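Local coordinates for protein probable amidase (Thermus thermophilus, PDB 2DC0) that is a probable amidase of the amidase signature family, built around a large mixed beta sheet with helices packed about it, at residues A[75-80]-A[92-97]; A[85-90]-A[117-122]. All coordinates share one frame; numbering follows the deposited sequence.

Interaction 1. Residues A[75-80]-A[92-97]; sequences LFPVKG and PPLPEE
Pro-77 provides the apolar part of this contact, its ring turned toward segment 92-97. CG of Pro-77 meets CB of Leu-94 at 4.1 Å, the two side chains crossing at about a right angle, while CB of Pro-77 rests 3.2 Å from the carbonyl O of Pro-95. The compact, rigid ring gives a small apolar surface that fits against Leu-94 CB and the carbonyl oxygens of Pro-95 and Glu-96.

No direct hydrogen bond joins the two segments. In its stead, the CA-H of Glu-97 points at Pro-77 O (CA to O 3.4 Å, 149° at the hydrogen), and two waters fill in between polar groups. One lies 2.7 Å from both Val-78 O and Glu-96 O, placed to donate to either; the other accepts from Lys-79 N and donates to Glu-97 OE2.

Lys-79 meets the glutamates through its methylenes. Its extended chain runs between Glu-96 and Glu-97, crossing each obliquely, with CG 4.0 Å from Glu-97 CB and CE 3.6 Å from Glu-97 OE1. Glu-97 holds CG anti to its backbone N (chi1 175°), which sends the extended chain across the lysine. Lys-79 NZ stays 4.4 Å from Glu-97 OE1, too far for a salt bridge; the carboxylate pairs instead with Arg-102 (OE1) and Arg-105 (OE2).

Both arginines belong to helix 99-106, just after 92-97, where the connection from strand 69-73 has folded back on itself. The same helix receives Phe-76 and Val-78 on Val-101, Phe-76 also packs on Leu-164 and Thr-166 of strand 163-166, and Phe-76 O is hydrogen-bonded to Lys-114 of strand 110-115.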
loop_
_atom_site.group_PDB
_atom_site.type_symbol
_atom_site.label_atom_id
_atom_site.label_comp_id
_atom_site.label_asym_id
_atom_site.label_seq_id
_atom_site.Cartn_x
_atom_site.Cartn_y
_atom_site.Cartn_z
ATOM N N LEU A 75 -4.145 -22.170 14.385
ATOM C CA LEU A 75 -4.439 -20.818 14.856
ATOM C C LEU A 75 -5.836 -20.456 14.363
ATOM O O LEU A 75 -6.385 -19.414 14.723
ATOM C CB LEU A 75 -3.403 -19.800 14.357
ATOM C CG LEU A 75 -3.101 -19.627 12.863
ATOM C CD1 LEU A 75 -4.249 -18.934 12.148
ATOM C CD2 LEU A 75 -1.826 -18.793 12.738
ATOM N N PHE A 76 -6.395 -21.336 13.531
ATOM C CA PHE A 76 -7.740 -21.187 12.974
ATOM C C PHE A 76 -8.682 -22.089 13.783
ATOM O O PHE A 76 -8.497 -23.307 13.833
ATOM C CB PHE A 76 -7.799 -21.670 11.517
ATOM C CG PHE A 76 -7.156 -20.746 10.517
ATOM C CD1 PHE A 76 -7.770 -19.550 10.152
ATOM C CD2 PHE A 76 -5.960 -21.102 9.897
ATOM C CE1 PHE A 76 -7.200 -18.722 9.174
ATOM C CE2 PHE A 76 -5.382 -20.285 8.920
ATOM C CZ PHE A 76 -6.001 -19.093 8.558
ATOM N N PRO A 77 -9.693 -21.509 14.438
ATOM C CA PRO A 77 -10.600 -22.369 15.204
ATOM C C PRO A 77 -11.390 -23.289 14.268
ATOM O O PRO A 77 -11.815 -22.880 13.187
ATOM C CB PRO A 77 -11.494 -21.363 15.921
ATOM C CG PRO A 77 -10.547 -20.220 16.164
ATOM C CD PRO A 77 -9.860 -20.098 14.826
ATOM N N VAL A 78 -11.557 -24.540 14.677
ATOM C CA VAL A 78 -12.308 -25.510 13.888
ATOM C C VAL A 78 -13.299 -26.166 14.844
ATOM O O VAL A 78 -12.940 -26.522 15.965
ATOM C CB VAL A 78 -11.371 -26.596 13.282
ATOM C CG1 VAL A 78 -12.191 -27.694 12.626
ATOM C CG2 VAL A 78 -10.432 -25.966 12.263
ATOM N N LYS A 79 -14.545 -26.314 14.410
ATOM C CA LYS A 79 -15.565 -26.923 15.256
ATOM C C LYS A 79 -15.151 -28.308 15.736
ATOM O O LYS A 79 -14.676 -29.132 14.950
ATOM C CB LYS A 79 -16.893 -27.041 14.504
ATOM C CG LYS A 79 -17.540 -25.721 14.132
ATOM C CD LYS A 79 -18.921 -25.959 13.541
ATOM C CE LYS A 79 -19.656 -24.647 13.309
ATOM N NZ LYS A 79 -21.050 -24.868 12.826
ATOM N N GLY A 80 -15.328 -28.554 17.031
ATOM C CA GLY A 80 -14.989 -29.848 17.603
ATOM C C GLY A 80 -13.512 -30.063 17.879
ATOM O O GLY A 80 -13.119 -31.148 18.294
ATOM N N PRO A 92 -6.073 -14.932 23.359
ATOM C CA PRO A 92 -7.187 -13.980 23.403
ATOM C C PRO A 92 -8.447 -14.744 23.019
ATOM O O PRO A 92 -8.362 -15.843 22.480
ATOM C CB PRO A 92 -6.807 -12.946 22.344
ATOM C CG PRO A 92 -5.313 -13.002 22.329
ATOM C CD PRO A 92 -5.039 -14.486 22.412
ATOM N N PRO A 93 -9.629 -14.168 23.279
ATOM C CA PRO A 93 -10.892 -14.831 22.943
ATOM C C PRO A 93 -11.068 -15.040 21.439
ATOM O O PRO A 93 -10.832 -14.135 20.637
ATOM C CB PRO A 93 -11.939 -13.883 23.527
ATOM C CG PRO A 93 -11.280 -12.548 23.391
ATOM C CD PRO A 93 -9.872 -12.828 23.841
ATOM N N LEU A 94 -11.477 -16.244 21.064
ATOM C CA LEU A 94 -11.693 -16.576 19.663
ATOM C C LEU A 94 -13.020 -17.292 19.498
ATOM O O LEU A 94 -13.503 -17.939 20.422
ATOM C CB LEU A 94 -10.570 -17.482 19.157
ATOM C CG LEU A 94 -9.176 -16.858 19.082
ATOM C CD1 LEU A 94 -8.135 -17.950 18.895
ATOM C CD2 LEU A 94 -9.125 -15.857 17.935
ATOM N N PRO A 95 -13.633 -17.180 18.314
ATOM C CA PRO A 95 -14.912 -17.846 18.072
ATOM C C PRO A 95 -14.704 -19.350 17.894
ATOM O O PRO A 95 -13.566 -19.828 17.838
ATOM C CB PRO A 95 -15.418 -17.164 16.803
ATOM C CG PRO A 95 -14.140 -16.870 16.071
ATOM C CD PRO A 95 -13.261 -16.329 17.170
ATOM N N GLU A 96 -15.803 -20.091 17.804
ATOM C CA GLU A 96 -15.742 -21.544 17.650
ATOM C C GLU A 96 -15.158 -21.975 16.303
ATOM O O GLU A 96 -14.556 -23.043 16.190
ATOM C CB GLU A 96 -17.145 -22.143 17.810
ATOM C CG GLU A 96 -17.197 -23.658 17.640
ATOM C CD GLU A 96 -18.613 -24.211 17.725
ATOM O OE1 GLU A 96 -19.518 -23.626 17.095
ATOM O OE2 GLU A 96 -18.814 -25.237 18.406
ATOM N N GLU A 97 -15.340 -21.140 15.286
ATOM C CA GLU A 97 -14.849 -21.452 13.954
ATOM C C GLU A 97 -14.415 -20.200 13.205
ATOM O O GLU A 97 -15.109 -19.179 13.227
ATOM C CB GLU A 97 -15.939 -22.163 13.160
ATOM C CG GLU A 97 -15.581 -22.437 11.721
ATOM C CD GLU A 97 -16.703 -23.128 10.980
ATOM O OE1 GLU A 97 -17.834 -22.589 10.978
ATOM O OE2 GLU A 97 -16.459 -24.209 10.400
HETATM O O HOH W 1 -13.188 -24.656 17.887
HETATM O O HOH W 2 -15.126 -26.220 11.516
#

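Interaction 2. Residues A[85-90]-A[117-122]; sequences AGTKAP and MHEIAL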
loop_
_atom_site.group_PDB
_atom_site.type_symbol
_atom_site.label_atom_id
_atom_site.label_comp_id
_atom_site.label_asym_id
_atom_site.label_seq_id
_atom_site.Cartn_x
_atom_site.Cartn_y
_atom_site.Cartn_z
ATOM N N ALA A 85 -2.445 -22.910 19.144
ATOM C CA ALA A 85 -1.471 -22.007 18.523
ATOM C C ALA A 85 -0.014 -22.322 18.866
ATOM O O ALA A 85 0.835 -21.422 18.901
ATOM C CB ALA A 85 -1.792 -20.559 18.909
ATOM N N GLY A 86 0.261 -23.599 19.117
ATOM C CA GLY A 86 1.607 -24.034 19.431
ATOM C C GLY A 86 2.216 -23.413 20.674
ATOM O O GLY A 86 3.442 -23.358 20.808
ATOM N N THR A 87 1.374 -22.958 21.596
ATOM C CA THR A 87 1.869 -22.326 22.815
ATOM C C THR A 87 1.209 -22.885 24.070
ATOM O O THR A 87 0.223 -23.611 23.991
ATOM C CB THR A 87 1.619 -20.800 22.777
ATOM O OG1 THR A 87 2.233 -20.180 23.912
ATOM C CG2 THR A 87 0.120 -20.507 22.800
ATOM N N LYS A 88 1.767 -22.545 25.229
ATOM C CA LYS A 88 1.211 -22.978 26.507
ATOM C C LYS A 88 0.564 -21.783 27.201
ATOM O O LYS A 88 -0.105 -21.930 28.220
ATOM C CB LYS A 88 2.308 -23.566 27.400
ATOM C CG LYS A 88 2.501 -25.066 27.232
ATOM C CD LYS A 88 1.309 -25.832 27.802
ATOM C CE LYS A 88 1.327 -27.309 27.408
ATOM N NZ LYS A 88 0.987 -27.517 25.964
ATOM N N ALA A 89 0.764 -20.596 26.637
ATOM C CA ALA A 89 0.201 -19.383 27.208
ATOM C C ALA A 89 -1.271 -19.228 26.853
ATOM O O ALA A 89 -1.755 -19.801 25.876
ATOM C CB ALA A 89 0.979 -18.169 26.711
ATOM N N PRO A 90 -2.011 -18.454 27.654
ATOM C CA PRO A 90 -3.430 -18.259 27.355
ATOM C C PRO A 90 -3.567 -17.434 26.074
ATOM O O PRO A 90 -2.707 -16.604 25.766
ATOM C CB PRO A 90 -3.944 -17.518 28.590
ATOM C CG PRO A 90 -2.740 -16.737 29.036
ATOM C CD PRO A 90 -1.632 -17.760 28.897
HETATM N N MSE A 117 2.541 -25.788 14.597
HETATM C CA MSE A 117 3.019 -24.517 14.003
HETATM C C MSE A 117 4.025 -23.891 14.943
HETATM O O MSE A 117 4.063 -24.206 16.134
HETATM C CB MSE A 117 1.832 -23.575 13.805
HETATM C CG MSE A 117 0.973 -23.432 15.051
HETATM SE SE MSE A 117 -0.376 -22.067 14.836
HETATM C CE MSE A 117 0.706 -20.492 15.231
ATOM N N HIS A 118 4.767 -23.077 14.456
ATOM C CA HIS A 118 5.748 -22.390 15.273
ATOM C C HIS A 118 4.903 -21.615 16.273
ATOM O O HIS A 118 3.861 -21.066 15.905
ATOM C CB HIS A 118 6.582 -21.429 14.419
ATOM C CG HIS A 118 7.813 -20.934 15.110
ATOM N ND1 HIS A 118 9.061 -21.466 14.871
ATOM C CD2 HIS A 118 7.977 -20.006 16.081
ATOM C CE1 HIS A 118 9.943 -20.887 15.667
ATOM N NE2 HIS A 118 9.310 -19.997 16.411
ATOM N N GLU A 119 5.348 -21.573 17.528
ATOM C CA GLU A 119 4.603 -20.895 18.583
ATOM C C GLU A 119 4.039 -19.526 18.206
ATOM O O GLU A 119 4.781 -18.616 17.830
ATOM C CB GLU A 119 5.457 -20.790 19.848
ATOM C CG GLU A 119 4.747 -20.087 21.001
ATOM C CD GLU A 119 5.439 -20.312 22.337
ATOM O OE1 GLU A 119 6.685 -20.331 22.360
ATOM O OE2 GLU A 119 4.735 -20.454 23.355
ATOM N N ILE A 120 2.717 -19.419 18.356
ATOM C CA ILE A 120 1.893 -18.254 18.032
ATOM C C ILE A 120 2.225 -17.636 16.686
ATOM O O ILE A 120 1.962 -16.453 16.456
ATOM C CB ILE A 120 1.922 -17.137 19.119
ATOM C CG1 ILE A 120 3.338 -16.588 19.299
ATOM C CG2 ILE A 120 1.342 -17.668 20.424
ATOM C CD1 ILE A 120 3.426 -15.280 20.082
ATOM N N ALA A 121 2.794 -18.453 15.803
ATOM C CA ALA A 121 3.169 -18.048 14.444
ATOM C C ALA A 121 4.302 -17.031 14.418
ATOM O O ALA A 121 4.566 -16.417 13.390
ATOM C CB ALA A 121 1.962 -17.492 13.710
ATOM N N LEU A 122 4.981 -16.858 15.545
ATOM C CA LEU A 122 6.071 -15.898 15.609
ATOM C C LEU A 122 7.418 -16.591 15.443
ATOM O O LEU A 122 8.191 -16.716 16.393
ATOM C CB LEU A 122 6.020 -15.139 16.934
ATOM C CG LEU A 122 6.984 -13.965 17.110
ATOM C CD1 LEU A 122 6.884 -13.017 15.916
ATOM C CD2 LEU A 122 6.638 -13.236 18.398
#
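A buried loop-to-loop contact, mixed polar and apolar, joins 85-90 to 117-122, the first following strand 69-73 and the second following strand 110-115, neighbouring strands of the central sheet. The backbones meet in one hydrogen bond, Ile-120 N to Ala-85 O at 2.8 Å, with the donor nearly in line with the carbonyl (C=O...N angle 167°).

Close approach here depends on Gly-86. Its phi is positive (61°), and having no side chain it brings its CA within 4.4 Å of Glu-119 CA and next to Met-117 O. Asn-128, a residue of neither segment, bridges the two, its ND2 hydrogen-bonded to both Gly-86 O and Met-117 O.

Thr-87 supplies the side-chain link. Its OG1 donates to Glu-119 OE2 at 2.6 Å, using the anti lone pair of that oxygen, and accepts from Ala-89 N at 3.1 Å in an ST turn; a hydroxyl suits the place because it can do both. OG1 stands opposite the backbone N across the CA-CB bond (chi1 -174°), and the same torsion sets the methyl between the backbone N and carbonyl carbon, CG2 lying 3.9 Å from Ile-120 CG2. The extended Glu-119 crosses Thr-87 at about a right angle, and its carboxylate is gripped further by Trp-130 at OE2 and Ser-309 at OE1. In Met-117, a selenomethionine, SE lies 3.8 Å from Ala-85 CA, and the bend at chi3 turns CE to Ala-85 O, a flexible apolar arm filling in beside the backbone.

Helix 310-321 lies beyond this junction: Val-312 touches Glu-119 and Ile-120, Leu-316 also packs on Ile-120, and Gln-311 is hydrogen-bonded to His-118.

How the interactions relate
Interactions 1 and 2 lie on the same side of the chain's centre, about 14 Å apart between their centres. Segments 75-80, 85-90 and 92-97 all come from the one long connection between strand 69-73 and helix 99-106; only 117-122 belongs to a later loop. Their pairings alternate along the chain, so that connection folds back on itself in interaction 1 and is held to the loop after strand 110-115 in interaction 2. Leu-75 joins the two directly: its N lies 3.8 Å from Met-117 SE, and its CD2 is 4.1 Å from Ala-121 CB. Interaction 1 is partly open to solvent, whereas interaction 2 is buried.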